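Local coordinates for protein L-hydantoinase (PDB 1GKR) that hydrolyses the ring of hydantoin derivatives, aryl-substituted ones in preference to alkyl-substituted ones, using two zinc ions in each subunit of a homotetramer, at residues E59-I64 against S311-H316; G334-E339 against F405-K410. All coordinates share one frame; numbering follows the deposited sequence.

Overall arrangement
Both interactions belong to the amidohydrolase part of the chain, and their centres lie about 9 Å apart. Along the chain they come in series: 59-64 meets 311-316 before 334-339 meets 405-410. Interaction 1 joins the end of strand 51-62 to strand 313-314 and is buried about 7 Å from the centre of the chain, at the zinc site. Interaction 2 pairs two loops, one leading to helix 341-350, and sits farther out, about 13 Å from that centre. They touch directly: His313 ND1 is 3.0 Å from Gly337 N, and Gly314 N is 3.1 Å from Ala335 O, both probable hydrogen bonds. Interaction 2 thus adjoins the metal site without contributing a ligand to it.

Interaction 1: E59-I64 against S311-H316. With ZN (zinc ion), chain F.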
ATOM      1  N   GLU A  59      26.250 -19.017   1.896  1.00 10.57           N
ATOM      2  CA  GLU A  59      26.328 -18.382   0.579  1.00 12.29           C
ATOM      3  C   GLU A  59      27.156 -17.109   0.560  1.00 13.42           C
ATOM      4  O   GLU A  59      27.331 -16.500  -0.498  1.00 14.74           O
ATOM      5  CB  GLU A  59      24.919 -18.006   0.108  1.00 11.18           C
ATOM      6  CG  GLU A  59      24.279 -16.960   1.019  1.00 11.80           C
ATOM      7  CD  GLU A  59      22.839 -16.628   0.666  1.00 13.79           C
ATOM      8  OE1 GLU A  59      22.181 -17.455  -0.002  1.00 14.55           O
ATOM      9  OE2 GLU A  59      22.362 -15.544   1.076  1.00 10.74           O
ATOM     10  N   HIS A  60      27.649 -16.687   1.716  1.00 11.81           N
ATOM     11  CA  HIS A  60      28.398 -15.445   1.758  1.00 12.48           C
ATOM     12  C   HIS A  60      29.746 -15.549   2.467  1.00 13.15           C
ATOM     13  O   HIS A  60      29.895 -15.134   3.618  1.00 14.92           O
ATOM     14  CB  HIS A  60      27.531 -14.377   2.406  1.00 11.45           C
ATOM     15  CG  HIS A  60      28.008 -12.987   2.147  1.00 16.79           C
ATOM     16  ND1 HIS A  60      27.169 -11.892   2.184  1.00 15.81           N
ATOM     17  CD2 HIS A  60      29.240 -12.512   1.846  1.00 17.98           C
ATOM     18  CE1 HIS A  60      27.867 -10.804   1.913  1.00 18.88           C
ATOM     19  NE2 HIS A  60      29.126 -11.153   1.705  1.00 16.75           N
ATOM     20  N   VAL A  61      30.731 -16.077   1.753  1.00 10.05           N
ATOM     21  CA  VAL A  61      32.049 -16.267   2.315  1.00 11.58           C
ATOM     22  C   VAL A  61      33.147 -15.545   1.529  1.00 13.19           C
ATOM     23  O   VAL A  61      33.172 -15.568   0.289  1.00 14.03           O
ATOM     24  CB  VAL A  61      32.363 -17.784   2.387  1.00 12.83           C
ATOM     25  CG1 VAL A  61      33.714 -18.034   3.058  1.00  7.54           C
ATOM     26  CG2 VAL A  61      31.256 -18.482   3.135  1.00  9.90           C
ATOM     27  N   HIS A  62      34.038 -14.889   2.271  1.00 12.96           N
ATOM     28  CA  HIS A  62      35.177 -14.179   1.690  1.00 13.72           C
ATOM     29  C   HIS A  62      36.492 -14.722   2.276  1.00 15.10           C
ATOM     30  O   HIS A  62      37.142 -14.047   3.079  1.00 16.35           O
ATOM     31  CB  HIS A  62      35.131 -12.689   2.002  1.00  8.28           C
ATOM     32  CG  HIS A  62      33.933 -11.980   1.465  1.00  9.43           C
ATOM     33  ND1 HIS A  62      33.804 -11.635   0.138  1.00  8.57           N
ATOM     34  CD2 HIS A  62      32.838 -11.480   2.092  1.00 11.21           C
ATOM     35  CE1 HIS A  62      32.686 -10.949  -0.029  1.00  9.45           C
ATOM     36  NE2 HIS A  62      32.080 -10.843   1.140  1.00 10.40           N
ATOM     37  N   ILE A  63      36.874 -15.940   1.915  1.00 15.58           N
ATOM     38  CA  ILE A  63      38.135 -16.463   2.400  1.00 18.73           C
ATOM     39  C   ILE A  63      39.198 -15.684   1.626  1.00 19.43           C
ATOM     40  O   ILE A  63      40.295 -15.466   2.122  1.00 19.33           O
ATOM     41  CB  ILE A  63      38.273 -17.969   2.131  1.00 19.91           C
ATOM     42  CG1 ILE A  63      37.324 -18.739   3.051  1.00 16.84           C
ATOM     43  CG2 ILE A  63      39.720 -18.410   2.353  1.00 18.46           C
ATOM     44  CD1 ILE A  63      37.279 -20.227   2.782  1.00 13.63           C
ATOM     45  N   ILE A  64      38.827 -15.247   0.421  1.00 20.71           N
ATOM     46  CA  ILE A  64      39.675 -14.448  -0.468  1.00 20.99           C
ATOM     47  C   ILE A  64      40.774 -15.250  -1.133  1.00 21.57           C
ATOM     48  O   ILE A  64      40.705 -15.505  -2.336  1.00 22.55           O
ATOM     49  CB  ILE A  64      40.346 -13.283   0.267  1.00 22.29           C
ATOM     50  CG1 ILE A  64      39.315 -12.490   1.081  1.00 20.67           C
ATOM     51  CG2 ILE A  64      41.049 -12.389  -0.757  1.00 21.30           C
ATOM     52  CD1 ILE A  64      38.553 -11.460   0.285  1.00 22.65           C
ATOM     53  N   SER A 311      27.279 -15.574   6.713  1.00 13.15           N
ATOM     54  CA  SER A 311      28.217 -14.984   7.667  1.00 13.68           C
ATOM     55  C   SER A 311      28.934 -13.724   7.202  1.00 13.53           C
ATOM     56  O   SER A 311      29.147 -12.788   7.982  1.00 12.98           O
ATOM     57  CB  SER A 311      29.266 -16.021   8.057  1.00 12.82           C
ATOM     58  OG  SER A 311      30.021 -16.384   6.914  1.00 11.22           O
ATOM     59  N   ASP A 312      29.278 -13.695   5.921  1.00 14.18           N
ATOM     60  CA  ASP A 312      30.045 -12.591   5.355  1.00 13.34           C
ATOM     61  C   ASP A 312      31.427 -12.612   6.046  1.00 14.00           C
ATOM     62  O   ASP A 312      32.028 -11.579   6.357  1.00 14.43           O
ATOM     63  CB  ASP A 312      29.353 -11.241   5.549  1.00  9.24           C
ATOM     64  CG  ASP A 312      29.988 -10.146   4.695  1.00 14.04           C
ATOM     65  OD1 ASP A 312      30.578 -10.484   3.644  1.00 12.83           O
ATOM     66  OD2 ASP A 312      29.900  -8.953   5.056  1.00 18.34           O
ATOM     67  N   HIS A 313      31.897 -13.830   6.295  1.00 15.27           N
ATOM     68  CA  HIS A 313      33.201 -14.092   6.887  1.00 17.85           C
ATOM     69  C   HIS A 313      34.254 -13.447   5.978  1.00 19.16           C
ATOM     70  O   HIS A 313      34.295 -13.702   4.773  1.00 16.11           O
ATOM     71  CB  HIS A 313      33.419 -15.605   6.938  1.00 20.20           C
ATOM     72  CG  HIS A 313      34.805 -16.014   7.323  1.00 24.88           C
ATOM     73  ND1 HIS A 313      35.187 -16.208   8.632  1.00 26.11           N
ATOM     74  CD2 HIS A 313      35.896 -16.284   6.565  1.00 24.28           C
ATOM     75  CE1 HIS A 313      36.453 -16.586   8.665  1.00 24.91           C
ATOM     76  NE2 HIS A 313      36.905 -16.641   7.425  1.00 23.11           N
ATOM     77  N   GLY A 314      35.108 -12.615   6.553  1.00 19.71           N
ATOM     78  CA  GLY A 314      36.122 -11.966   5.753  1.00 22.99           C
ATOM     79  C   GLY A 314      37.169 -11.335   6.634  1.00 25.61           C
ATOM     80  O   GLY A 314      36.860 -10.473   7.461  1.00 23.83           O
ATOM     81  N   GLY A 315      38.413 -11.768   6.450  1.00 28.73           N
ATOM     82  CA  GLY A 315      39.502 -11.252   7.253  1.00 31.39           C
ATOM     83  C   GLY A 315      40.090  -9.946   6.764  1.00 31.69           C
ATOM     84  O   GLY A 315      39.811  -9.491   5.666  1.00 35.09           O
ATOM     85  N   HIS A 316      40.895  -9.336   7.613  1.00 32.93           N
ATOM     86  CA  HIS A 316      41.570  -8.092   7.310  1.00 33.54           C
ATOM     87  C   HIS A 316      42.775  -8.130   8.228  1.00 34.33           C
ATOM     88  O   HIS A 316      42.656  -8.524   9.391  1.00 32.39           O
ATOM     89  CB  HIS A 316      40.702  -6.892   7.670  1.00 35.75           C
ATOM     90  CG  HIS A 316      40.635  -5.860   6.591  1.00 42.62           C
ATOM     91  ND1 HIS A 316      39.576  -5.771   5.708  1.00 45.20           N
ATOM     92  CD2 HIS A 316      41.520  -4.906   6.215  1.00 44.61           C
ATOM     93  CE1 HIS A 316      39.815  -4.810   4.834  1.00 47.04           C
ATOM     94  NE2 HIS A 316      40.988  -4.270   5.118  1.00 48.17           N
TER
HETATM   95 ZN    ZN F1453      30.502  -9.541   1.738  1.00 17.02          ZN
HETATM   96  O   HOH W   1      30.840  -7.324   2.854  1.00 20.72           O
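His60, His62 and Asp312 meet across the two segments at one zinc ion. His60 NE2, His62 NE2 and Asp312 OD1 each lie 2.1 Å from the metal; a water at 2.5 Å and the carbamate of Lys147, the bridging ligand, complete its shell. The same water donates to Asp312 OD2, so one carboxylate oxygen holds the metal and the other steadies a metal ligand.

The flat groups are fixed against one another. His60 has its CG anti to the backbone N (chi1 -163°), and its side chain runs beside that of Asp312, pointing the same way. Asp312 CB sits over the His60 face, 3.8 Å from the ring centroid and nearly on its normal, a CH-pi contact. Asp312 OD1 instead reaches His62 at the ring edge, with ring and carboxylate planes 64° apart.

This is the HxH pair and aspartate of the metallo-dependent hydrolases, set at the strand ends of their TIM barrel. Second-shell support comes from Glu262, which takes the ND1 hydrogen bond of His60.

Two backbone hydrogen bonds join the segments. His62 N donates to His313 O over 2.8 Å, whereas Asp312 N to His60 O is weak, its N-H...O angle 129°. Gly314 CA adds a CA-H...O contact of 3.5 Å to His62 O.

Ser311 OG accepts from His313 N, forming an ST turn, and is also hydrogen-bonded to Asp58. The His313 ring extends away from the zinc, its NE2 bonded to Asp78.

Interaction 2: G334-E339 against F405-K410; sequences GALGLE and FRSLHK
Leu336 and Glu339 reach the 405-410 loop through different torsions. Leu336 sets CG opposite its carbonyl carbon (chi1 -61°) and continues straight at chi2, which carries CD1 into the loop. Glu339 is extended beyond CG (chi2 170°), bringing its carboxylate alongside the start of the other segment.

The polar evidence centres on Glu339 OE1. Arg406 N donates to it over 3.0 Å with an N-H...O angle of 167°, a nearly straight bond that uses the syn lone pair. Ser81 OG, from helix 75-85, is hydrogen-bonded to the same oxygen, so OE1 has two partners, which probably restrict how the carboxylate can turn. The Arg406 side chain bends away from this point, and its NH2 forms a salt bridge with Glu80 of the same helix.

Phe405 is met over one face and at its edge. Glu339 CB lies over the face, offset toward the rim, while the two side chains slide past each other in opposite directions. Glu339 OE2 approaches ring atom CD1 of Phe405 at 3.6 Å. Leu336 CD1 comes to the ring edge instead, 3.9 Å from Phe405 CD2.

That same methyl of Leu336 also meets His409 CB at 3.8 Å. Here the loop is held by its own bonds: Ser407 OG donates to His409 O over 2.7 Å, in the carbonyl plane, and Lys410 NZ donates to Ser407 O over 2.9 Å. His409 NE2 is hydrogen-bonded to Arg71 O.

With no regular helix or strand in either segment, the arrangement is a loop-to-loop junction of the amidohydrolase fold, joining the approach to helix 341-350 with the connection between strands 398-399 and 418-428, against helix 75-85.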
ATOM      1  N   GLY A 334      34.741  -5.501   7.808  1.00 20.29           N
ATOM      2  CA  GLY A 334      34.825  -6.942   7.803  1.00 17.64           C
ATOM      3  C   GLY A 334      34.845  -7.575   9.167  1.00 16.56           C
ATOM      4  O   GLY A 334      35.182  -6.935  10.156  1.00 16.77           O
ATOM      5  N   ALA A 335      34.475  -8.847   9.213  1.00 15.00           N
ATOM      6  CA  ALA A 335      34.473  -9.585  10.459  1.00 15.94           C
ATOM      7  C   ALA A 335      34.487 -11.052  10.116  1.00 16.51           C
ATOM      8  O   ALA A 335      33.857 -11.449   9.147  1.00 19.35           O
ATOM      9  CB  ALA A 335      33.238  -9.258  11.263  1.00 13.23           C
ATOM     10  N   LEU A 336      35.225 -11.848  10.887  1.00 17.88           N
ATOM     11  CA  LEU A 336      35.270 -13.293  10.665  1.00 17.29           C
ATOM     12  C   LEU A 336      33.945 -13.810  11.194  1.00 16.19           C
ATOM     13  O   LEU A 336      33.325 -13.159  12.030  1.00 15.28           O
ATOM     14  CB  LEU A 336      36.426 -13.927  11.441  1.00 15.30           C
ATOM     15  CG  LEU A 336      37.819 -13.423  11.058  1.00 16.98           C
ATOM     16  CD1 LEU A 336      38.866 -14.133  11.878  1.00 20.62           C
ATOM     17  CD2 LEU A 336      38.078 -13.689   9.596  1.00 16.46           C
ATOM     18  N   GLY A 337      33.491 -14.959  10.704  1.00 17.46           N
ATOM     19  CA  GLY A 337      32.221 -15.482  11.178  1.00 15.82           C
ATOM     20  C   GLY A 337      31.995 -16.949  10.894  1.00 16.85           C
ATOM     21  O   GLY A 337      31.018 -17.544  11.353  1.00 19.67           O
ATOM     22  N   LEU A 338      32.908 -17.542  10.144  1.00 15.79           N
ATOM     23  CA  LEU A 338      32.798 -18.942   9.786  1.00 15.79           C
ATOM     24  C   LEU A 338      32.763 -19.883  10.982  1.00 16.55           C
ATOM     25  O   LEU A 338      32.129 -20.934  10.946  1.00 16.94           O
ATOM     26  CB  LEU A 338      33.966 -19.305   8.891  1.00 14.21           C
ATOM     27  CG  LEU A 338      33.656 -19.928   7.545  1.00 14.87           C
ATOM     28  CD1 LEU A 338      32.328 -19.459   7.027  1.00 13.36           C
ATOM     29  CD2 LEU A 338      34.781 -19.548   6.588  1.00 15.72           C
ATOM     30  N   GLU A 339      33.445 -19.504  12.051  1.00 19.13           N
ATOM     31  CA  GLU A 339      33.512 -20.358  13.227  1.00 20.95           C
ATOM     32  C   GLU A 339      32.477 -20.022  14.293  1.00 20.28           C
ATOM     33  O   GLU A 339      32.220 -20.828  15.183  1.00 20.02           O
ATOM     34  CB  GLU A 339      34.926 -20.285  13.814  1.00 23.35           C
ATOM     35  CG  GLU A 339      35.425 -21.599  14.372  1.00 26.37           C
ATOM     36  CD  GLU A 339      36.899 -21.567  14.714  1.00 26.65           C
ATOM     37  OE1 GLU A 339      37.706 -21.235  13.824  1.00 23.98           O
ATOM     38  OE2 GLU A 339      37.246 -21.881  15.873  1.00 28.07           O
ATOM     39  N   PHE A 405      40.731 -19.737  16.936  1.00 26.94           N
ATOM     40  CA  PHE A 405      40.240 -19.836  15.568  1.00 25.31           C
ATOM     41  C   PHE A 405      41.221 -20.572  14.683  1.00 25.53           C
ATOM     42  O   PHE A 405      42.430 -20.392  14.794  1.00 27.55           O
ATOM     43  CB  PHE A 405      39.999 -18.448  14.980  1.00 23.65           C
ATOM     44  CG  PHE A 405      38.693 -17.826  15.392  1.00 22.82           C
ATOM     45  CD1 PHE A 405      37.902 -18.409  16.379  1.00 19.63           C
ATOM     46  CD2 PHE A 405      38.263 -16.638  14.798  1.00 20.49           C
ATOM     47  CE1 PHE A 405      36.704 -17.816  16.770  1.00 18.99           C
ATOM     48  CE2 PHE A 405      37.066 -16.038  15.186  1.00 20.96           C
ATOM     49  CZ  PHE A 405      36.284 -16.628  16.173  1.00 19.92           C
ATOM     50  N   ARG A 406      40.692 -21.386  13.786  1.00 25.06           N
ATOM     51  CA  ARG A 406      41.525 -22.151  12.875  1.00 27.08           C
ATOM     52  C   ARG A 406      41.888 -21.339  11.630  1.00 25.12           C
ATOM     53  O   ARG A 406      42.775 -21.716  10.871  1.00 25.43           O
ATOM     54  CB  ARG A 406      40.776 -23.413  12.475  1.00 32.10           C
ATOM     55  CG  ARG A 406      40.143 -24.115  13.665  1.00 42.54           C
ATOM     56  CD  ARG A 406      41.208 -24.732  14.517  1.00 49.58           C
ATOM     57  NE  ARG A 406      41.928 -25.752  13.756  1.00 60.11           N
ATOM     58  CZ  ARG A 406      43.236 -25.987  13.854  1.00 64.45           C
ATOM     59  NH1 ARG A 406      43.991 -25.272  14.684  1.00 66.21           N
ATOM     60  NH2 ARG A 406      43.790 -26.950  13.123  1.00 66.15           N
ATOM     61  N   SER A 407      41.205 -20.218  11.431  1.00 24.39           N
ATOM     62  CA  SER A 407      41.434 -19.369  10.266  1.00 23.48           C
ATOM     63  C   SER A 407      42.745 -18.596  10.329  1.00 25.08           C
ATOM     64  O   SER A 407      43.429 -18.593  11.354  1.00 25.96           O
ATOM     65  CB  SER A 407      40.284 -18.378  10.116  1.00 21.53           C
ATOM     66  OG  SER A 407      40.184 -17.561  11.264  1.00 17.25           O
ATOM     67  N   LEU A 408      43.085 -17.931   9.229  1.00 25.27           N
ATOM     68  CA  LEU A 408      44.310 -17.144   9.174  1.00 24.88           C
ATOM     69  C   LEU A 408      44.294 -16.073  10.257  1.00 24.52           C
ATOM     70  O   LEU A 408      45.257 -15.933  10.997  1.00 28.06           O
ATOM     71  CB  LEU A 408      44.477 -16.477   7.810  1.00 24.92           C
ATOM     72  CG  LEU A 408      45.747 -15.623   7.758  1.00 25.95           C
ATOM     73  CD1 LEU A 408      46.945 -16.552   7.861  1.00 22.79           C
ATOM     74  CD2 LEU A 408      45.807 -14.790   6.480  1.00 22.55           C
ATOM     75  N   HIS A 409      43.211 -15.314  10.349  1.00 22.39           N
ATOM     76  CA  HIS A 409      43.123 -14.290  11.373  1.00 23.97           C
ATOM     77  C   HIS A 409      42.499 -14.801  12.661  1.00 24.69           C
ATOM     78  O   HIS A 409      41.683 -15.720  12.651  1.00 26.47           O
ATOM     79  CB  HIS A 409      42.368 -13.086  10.838  1.00 25.90           C
ATOM     80  CG  HIS A 409      43.157 -12.308   9.839  1.00 29.72           C
ATOM     81  ND1 HIS A 409      44.393 -11.770  10.133  1.00 30.34           N
ATOM     82  CD2 HIS A 409      42.922 -12.028   8.536  1.00 29.13           C
ATOM     83  CE1 HIS A 409      44.885 -11.195   9.051  1.00 31.43           C
ATOM     84  NE2 HIS A 409      44.014 -11.337   8.069  1.00 30.44           N
ATOM     85  N   LYS A 410      42.886 -14.193  13.775  1.00 23.24           N
ATOM     86  CA  LYS A 410      42.410 -14.626  15.075  1.00 21.03           C
ATOM     87  C   LYS A 410      41.727 -13.581  15.934  1.00 20.02           C
ATOM     88  O   LYS A 410      42.147 -13.344  17.058  1.00 21.41           O
ATOM     89  CB  LYS A 410      43.577 -15.208  15.872  1.00 22.60           C
ATOM     90  CG  LYS A 410      43.833 -16.695  15.689  1.00 25.27           C
ATOM     91  CD  LYS A 410      44.640 -17.049  14.461  1.00 22.06           C
ATOM     92  CE  LYS A 410      44.924 -18.555  14.489  1.00 24.19           C
ATOM     93  NZ  LYS A 410      45.536 -19.083  13.236  1.00 26.31           N
TER